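Local coordinates for protein diaminopimelate decarboxylase (Psychromonas ingrahamii, PDB 4XG1) that probably catalyses the pyridoxal-phosphate-dependent decarboxylation of meso-diaminopimelate to L-lysine, the last step of lysine biosynthesis, at residues V82-I91 with E111-I120. Numbering follows the deposited sequence.
Sequences VSVGELMRVI and EISAALQANI. With SCN (thiocyanate ion), chain E.
Helix 84-91 and helix 111-117 run nearly parallel, their N-to-C directions 26° apart and their axes 10.0 Å apart at closest approach, with Val-84 set against Glu-111 and Leu-87 against Ala-115. At the N-terminal end of helix 84-91, Val-84 N donates to Glu-111 OE2 (2.9 Å, N-H...O angle 152°), reaching the oxygen on its anti side, somewhat out of the carboxylate plane. The chain of Glu-111 is extended beyond CG (chi2 -178°), which carries the carboxylate across to the first turn, while its CG packs on Val-84 CG1 at 3.7 Å. The other oxygen, OE1, accepts from Thr-108 N, and a water bridges OE1 and Val-82 O. Cutting this glutamate back to an alanine would probably leave Val-84 N without its acceptor and open a gap beside Val-84 CG1. Ser-83 is the N-cap, its OG accepting from Glu-86 N and hydrogen-bonded to Asn-385 O of the second subunit. Further along, Leu-87 CD2 lies 3.8 Å from Ala-115 CA, and CD1 lies 4.3 Å from both Ala-118 CB and Ile-120 CG2; Met-88 CE reaches Ala-114 CB. Leu-87 and, from the loop after helix 111-117, Ile-120 both touch Ile-100 of the intervening strand 100-102, in keeping with neighbouring outer helices of a beta/alpha (TIM) barrel.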
ATOM      1  N   VAL B  82     -10.645  -2.915  13.179  1.00  8.57           N
ATOM      2  CA  VAL B  82     -10.515  -1.472  13.023  1.00  8.23           C
ATOM      3  C   VAL B  82     -11.428  -0.854  12.001  1.00  7.91           C
ATOM      4  O   VAL B  82     -11.317   0.347  11.737  1.00  7.84           O
ATOM      5  CB  VAL B  82      -9.064  -1.061  12.676  1.00  8.44           C
ATOM      6  CG1 VAL B  82      -8.139  -1.477  13.816  1.00  8.55           C
ATOM      7  CG2 VAL B  82      -8.616  -1.706  11.373  1.00  8.40           C
ATOM      8  N   SER B  83     -12.360  -1.616  11.456  1.00  7.76           N
ATOM      9  CA  SER B  83     -13.270  -1.068  10.450  1.00  7.83           C
ATOM     10  C   SER B  83     -14.467  -1.945  10.312  1.00  8.08           C
ATOM     11  O   SER B  83     -14.442  -3.099  10.730  1.00  8.62           O
ATOM     12  CB  SER B  83     -12.583  -0.950   9.082  1.00  7.61           C
ATOM     13  OG  SER B  83     -12.303  -2.225   8.541  1.00  7.55           O
ATOM     14  N   VAL B  84     -15.498  -1.421   9.678  1.00  8.27           N
ATOM     15  CA  VAL B  84     -16.648  -2.225   9.362  1.00  8.79           C
ATOM     16  C   VAL B  84     -16.293  -3.317   8.348  1.00  9.03           C
ATOM     17  O   VAL B  84     -16.885  -4.368   8.315  1.00  9.19           O
ATOM     18  CB  VAL B  84     -17.831  -1.353   8.847  1.00  9.05           C
ATOM     19  CG1 VAL B  84     -17.474  -0.606   7.559  1.00  8.92           C
ATOM     20  CG2 VAL B  84     -19.070  -2.234   8.608  1.00  9.30           C
ATOM     21  N   GLY B  85     -15.332  -3.051   7.494  1.00  9.70           N
ATOM     22  CA  GLY B  85     -14.846  -4.059   6.568  1.00  9.88           C
ATOM     23  C   GLY B  85     -14.357  -5.240   7.355  1.00 10.28           C
ATOM     24  O   GLY B  85     -14.627  -6.396   6.986  1.00 10.17           O
ATOM     25  N   GLU B  86     -13.616  -4.969   8.442  1.00 10.53           N
ATOM     26  CA  GLU B  86     -13.071  -6.058   9.266  1.00 10.86           C
ATOM     27  C   GLU B  86     -14.170  -6.740  10.033  1.00 11.28           C
ATOM     28  O   GLU B  86     -14.142  -7.951  10.199  1.00 11.58           O
ATOM     29  CB  GLU B  86     -11.932  -5.589  10.177  1.00 10.76           C
ATOM     30  CG  GLU B  86     -10.668  -5.263   9.378  1.00 10.79           C
ATOM     31  CD  GLU B  86      -9.427  -5.045  10.222  1.00 10.95           C
ATOM     32  OE1 GLU B  86      -9.556  -4.905  11.463  1.00 11.79           O
ATOM     33  OE2 GLU B  86      -8.305  -5.011   9.659  1.00 10.72           O
ATOM     34  N   LEU B  87     -15.134  -5.971  10.494  1.00 12.25           N
ATOM     35  CA  LEU B  87     -16.281  -6.539  11.176  1.00 13.99           C
ATOM     36  C   LEU B  87     -16.953  -7.576  10.283  1.00 15.85           C
ATOM     37  O   LEU B  87     -17.204  -8.703  10.717  1.00 14.46           O
ATOM     38  CB  LEU B  87     -17.289  -5.449  11.542  1.00 14.58           C
ATOM     39  CG  LEU B  87     -18.660  -5.906  12.072  1.00 14.46           C
ATOM     40  CD1 LEU B  87     -18.521  -6.727  13.338  1.00 14.67           C
ATOM     41  CD2 LEU B  87     -19.566  -4.721  12.329  1.00 14.44           C
ATOM     42  N   MET B  88     -17.219  -7.195   9.033  1.00 17.74           N
ATOM     43  CA  MET B  88     -17.902  -8.102   8.083  1.00 19.28           C
ATOM     44  C   MET B  88     -17.045  -9.288   7.719  1.00 17.49           C
ATOM     45  O   MET B  88     -17.554 -10.382   7.529  1.00 19.63           O
ATOM     46  CB  MET B  88     -18.345  -7.344   6.831  1.00 21.48           C
ATOM     47  CG  MET B  88     -19.374  -6.234   7.122  1.00 25.21           C
ATOM     48  SD  MET B  88     -20.752  -6.853   8.139  1.00 30.76           S
ATOM     49  CE  MET B  88     -21.074  -5.460   9.212  1.00 32.04           C
ATOM     50  N   ARG B  89     -15.745  -9.089   7.629  1.00 15.74           N
ATOM     51  CA  ARG B  89     -14.852 -10.201   7.363  1.00 15.29           C
ATOM     52  C   ARG B  89     -14.961 -11.231   8.473  1.00 15.92           C
ATOM     53  O   ARG B  89     -15.104 -12.418   8.228  1.00 15.48           O
ATOM     54  CB  ARG B  89     -13.389  -9.741   7.265  1.00 14.18           C
ATOM     55  CG  ARG B  89     -12.978  -9.237   5.894  1.00 13.75           C
ATOM     56  CD  ARG B  89     -11.513  -8.809   5.855  1.00 12.90           C
ATOM     57  NE  ARG B  89     -11.050  -8.591   4.498  1.00 12.40           N
ATOM     58  CZ  ARG B  89     -10.776  -9.558   3.626  1.00 13.47           C
ATOM     59  NH1 ARG B  89     -10.851 -10.853   3.963  1.00 14.40           N
ATOM     60  NH2 ARG B  89     -10.414  -9.263   2.386  1.00 13.69           N
ATOM     61  N   VAL B  90     -14.913 -10.764   9.711  1.00 16.86           N
ATOM     62  CA  VAL B  90     -14.988 -11.670  10.842  1.00 16.77           C
ATOM     63  C   VAL B  90     -16.322 -12.432  10.934  1.00 16.10           C
ATOM     64  O   VAL B  90     -16.347 -13.619  11.203  1.00 14.16           O
ATOM     65  CB  VAL B  90     -14.750 -10.921  12.145  1.00 18.42           C
ATOM     66  CG1 VAL B  90     -15.205 -11.775  13.336  1.00 20.90           C
ATOM     67  CG2 VAL B  90     -13.275 -10.603  12.284  1.00 17.82           C
ATOM     68  N   ILE B  91     -17.420 -11.744  10.701  1.00 17.11           N
ATOM     69  CA  ILE B  91     -18.700 -12.407  10.676  1.00 19.29           C
ATOM     70  C   ILE B  91     -18.757 -13.404   9.559  1.00 21.38           C
ATOM     71  O   ILE B  91     -19.179 -14.551   9.753  1.00 23.04           O
ATOM     72  CB  ILE B  91     -19.838 -11.419  10.501  1.00 19.88           C
ATOM     73  CG1 ILE B  91     -20.016 -10.611  11.800  1.00 19.38           C
ATOM     74  CG2 ILE B  91     -21.130 -12.163  10.182  1.00 21.28           C
ATOM     75  CD1 ILE B  91     -20.831  -9.342  11.630  1.00 19.54           C
ATOM     76  N   GLU B 111     -20.014   2.785  10.833  1.00 22.77           N
ATOM     77  CA  GLU B 111     -19.298   1.665  11.416  1.00 21.75           C
ATOM     78  C   GLU B 111     -19.780   1.420  12.828  1.00 19.79           C
ATOM     79  O   GLU B 111     -19.879   0.292  13.258  1.00 19.58           O
ATOM     80  CB  GLU B 111     -17.772   1.912  11.419  1.00 21.55           C
ATOM     81  CG  GLU B 111     -17.169   2.088  10.038  1.00 21.85           C
ATOM     82  CD  GLU B 111     -15.646   2.291  10.073  1.00 21.35           C
ATOM     83  OE1 GLU B 111     -15.215   3.383  10.492  1.00 20.34           O
ATOM     84  OE2 GLU B 111     -14.908   1.371   9.651  1.00 20.12           O
ATOM     85  N   ILE B 112     -20.000   2.477  13.577  1.00 20.62           N
ATOM     86  CA  ILE B 112     -20.401   2.305  14.983  1.00 23.66           C
ATOM     87  C   ILE B 112     -21.790   1.680  15.102  1.00 23.93           C
ATOM     88  O   ILE B 112     -22.010   0.761  15.890  1.00 24.31           O
ATOM     89  CB  ILE B 112     -20.400   3.630  15.725  1.00 24.80           C
ATOM     90  CG1 ILE B 112     -18.962   4.151  15.879  1.00 26.29           C
ATOM     91  CG2 ILE B 112     -20.997   3.444  17.103  1.00 26.14           C
ATOM     92  CD1 ILE B 112     -18.881   5.666  15.940  1.00 27.50           C
ATOM     93  N   SER B 113     -22.706   2.166  14.273  1.00 24.72           N
ATOM     94  CA  SER B 113     -23.996   1.531  14.115  1.00 25.03           C
ATOM     95  C   SER B 113     -23.919   0.050  13.756  1.00 24.42           C
ATOM     96  O   SER B 113     -24.580  -0.789  14.361  1.00 24.72           O
ATOM     97  CB  SER B 113     -24.764   2.269  13.044  1.00 28.17           C
ATOM     98  OG  SER B 113     -26.072   1.741  12.994  1.00 31.37           O
ATOM     99  N   ALA B 114     -23.083  -0.294  12.791  1.00 23.69           N
ATOM    100  CA  ALA B 114     -23.030  -1.685  12.379  1.00 24.68           C
ATOM    101  C   ALA B 114     -22.522  -2.548  13.499  1.00 24.64           C
ATOM    102  O   ALA B 114     -22.986  -3.688  13.696  1.00 27.78           O
ATOM    103  CB  ALA B 114     -22.163  -1.861  11.148  1.00 25.06           C
ATOM    104  N   ALA B 115     -21.561  -2.024  14.233  1.00 22.43           N
ATOM    105  CA  ALA B 115     -20.920  -2.798  15.299  1.00 22.45           C
ATOM    106  C   ALA B 115     -21.872  -2.948  16.494  1.00 23.70           C
ATOM    107  O   ALA B 115     -21.924  -3.997  17.152  1.00 21.94           O
ATOM    108  CB  ALA B 115     -19.646  -2.105  15.735  1.00 21.98           C
ATOM    109  N   LEU B 116     -22.620  -1.886  16.760  1.00 25.47           N
ATOM    110  CA  LEU B 116     -23.656  -1.935  17.787  1.00 29.04           C
ATOM    111  C   LEU B 116     -24.720  -2.949  17.418  1.00 29.11           C
ATOM    112  O   LEU B 116     -25.012  -3.851  18.206  1.00 25.53           O
ATOM    113  CB  LEU B 116     -24.288  -0.542  18.000  1.00 29.86           C
ATOM    114  CG  LEU B 116     -23.437   0.389  18.873  1.00 27.51           C
ATOM    115  CD1 LEU B 116     -23.985   1.800  18.915  1.00 27.60           C
ATOM    116  CD2 LEU B 116     -23.329  -0.163  20.279  1.00 27.57           C
ATOM    117  N   GLN B 117     -25.199  -2.878  16.175  1.00 30.06           N
ATOM    118  CA  GLN B 117     -26.205  -3.841  15.716  1.00 31.04           C
ATOM    119  C   GLN B 117     -25.687  -5.271  15.679  1.00 29.01           C
ATOM    120  O   GLN B 117     -26.458  -6.194  15.760  1.00 32.01           O
ATOM    121  CB  GLN B 117     -26.768  -3.438  14.365  1.00 32.29           C
ATOM    122  CG  GLN B 117     -27.567  -2.156  14.460  1.00 34.28           C
ATOM    123  CD  GLN B 117     -27.907  -1.541  13.122  1.00 41.37           C
ATOM    124  OE1 GLN B 117     -27.289  -0.553  12.710  1.00 46.85           O
ATOM    125  NE2 GLN B 117     -28.867  -2.118  12.424  1.00 45.34           N
ATOM    126  N   ALA B 118     -24.383  -5.467  15.590  1.00 29.90           N
ATOM    127  CA  ALA B 118     -23.816  -6.811  15.674  1.00 29.15           C
ATOM    128  C   ALA B 118     -23.494  -7.189  17.096  1.00 30.15           C
ATOM    129  O   ALA B 118     -23.081  -8.324  17.366  1.00 26.42           O
ATOM    130  CB  ALA B 118     -22.565  -6.899  14.836  1.00 32.06           C
ATOM    131  N   ASN B 119     -23.655  -6.229  18.017  1.00 34.03           N
ATOM    132  CA  ASN B 119     -23.573  -6.503  19.450  1.00 34.40           C
ATOM    133  C   ASN B 119     -22.172  -6.951  19.883  1.00 32.47           C
ATOM    134  O   ASN B 119     -21.985  -7.988  20.554  1.00 31.11           O
ATOM    135  CB  ASN B 119     -24.633  -7.549  19.809  1.00 39.06           C
ATOM    136  CG  ASN B 119     -24.728  -7.805  21.281  1.00 44.31           C
ATOM    137  OD1 ASN B 119     -24.799  -6.873  22.074  1.00 48.04           O
ATOM    138  ND2 ASN B 119     -24.705  -9.088  21.667  1.00 47.27           N
ATOM    139  N   ILE B 120     -21.176  -6.135  19.519  1.00 31.06           N
ATOM    140  CA  ILE B 120     -19.774  -6.448  19.856  1.00 28.28           C
ATOM    141  C   ILE B 120     -19.501  -6.230  21.321  1.00 25.52           C
ATOM    142  O   ILE B 120     -20.205  -5.477  21.960  1.00 23.19           O
ATOM    143  CB  ILE B 120     -18.756  -5.635  19.043  1.00 28.52           C
ATOM    144  CG1 ILE B 120     -18.958  -4.138  19.230  1.00 30.60           C
ATOM    145  CG2 ILE B 120     -18.885  -5.966  17.565  1.00 29.30           C
ATOM    146  CD1 ILE B 120     -17.700  -3.352  18.938  1.00 32.37           C
TER
HETATM  147  S   SCN E 501      -7.385  -6.620   3.633  1.00 65.88           S
HETATM  148  C   SCN E 501      -8.715  -6.298   3.014  1.00 53.32           C
HETATM  149  N   SCN E 501      -9.745  -6.038   2.553  1.00 42.01           N
HETATM  150  O   HOH W   1     -12.601   2.758  11.884  1.00 25.81           O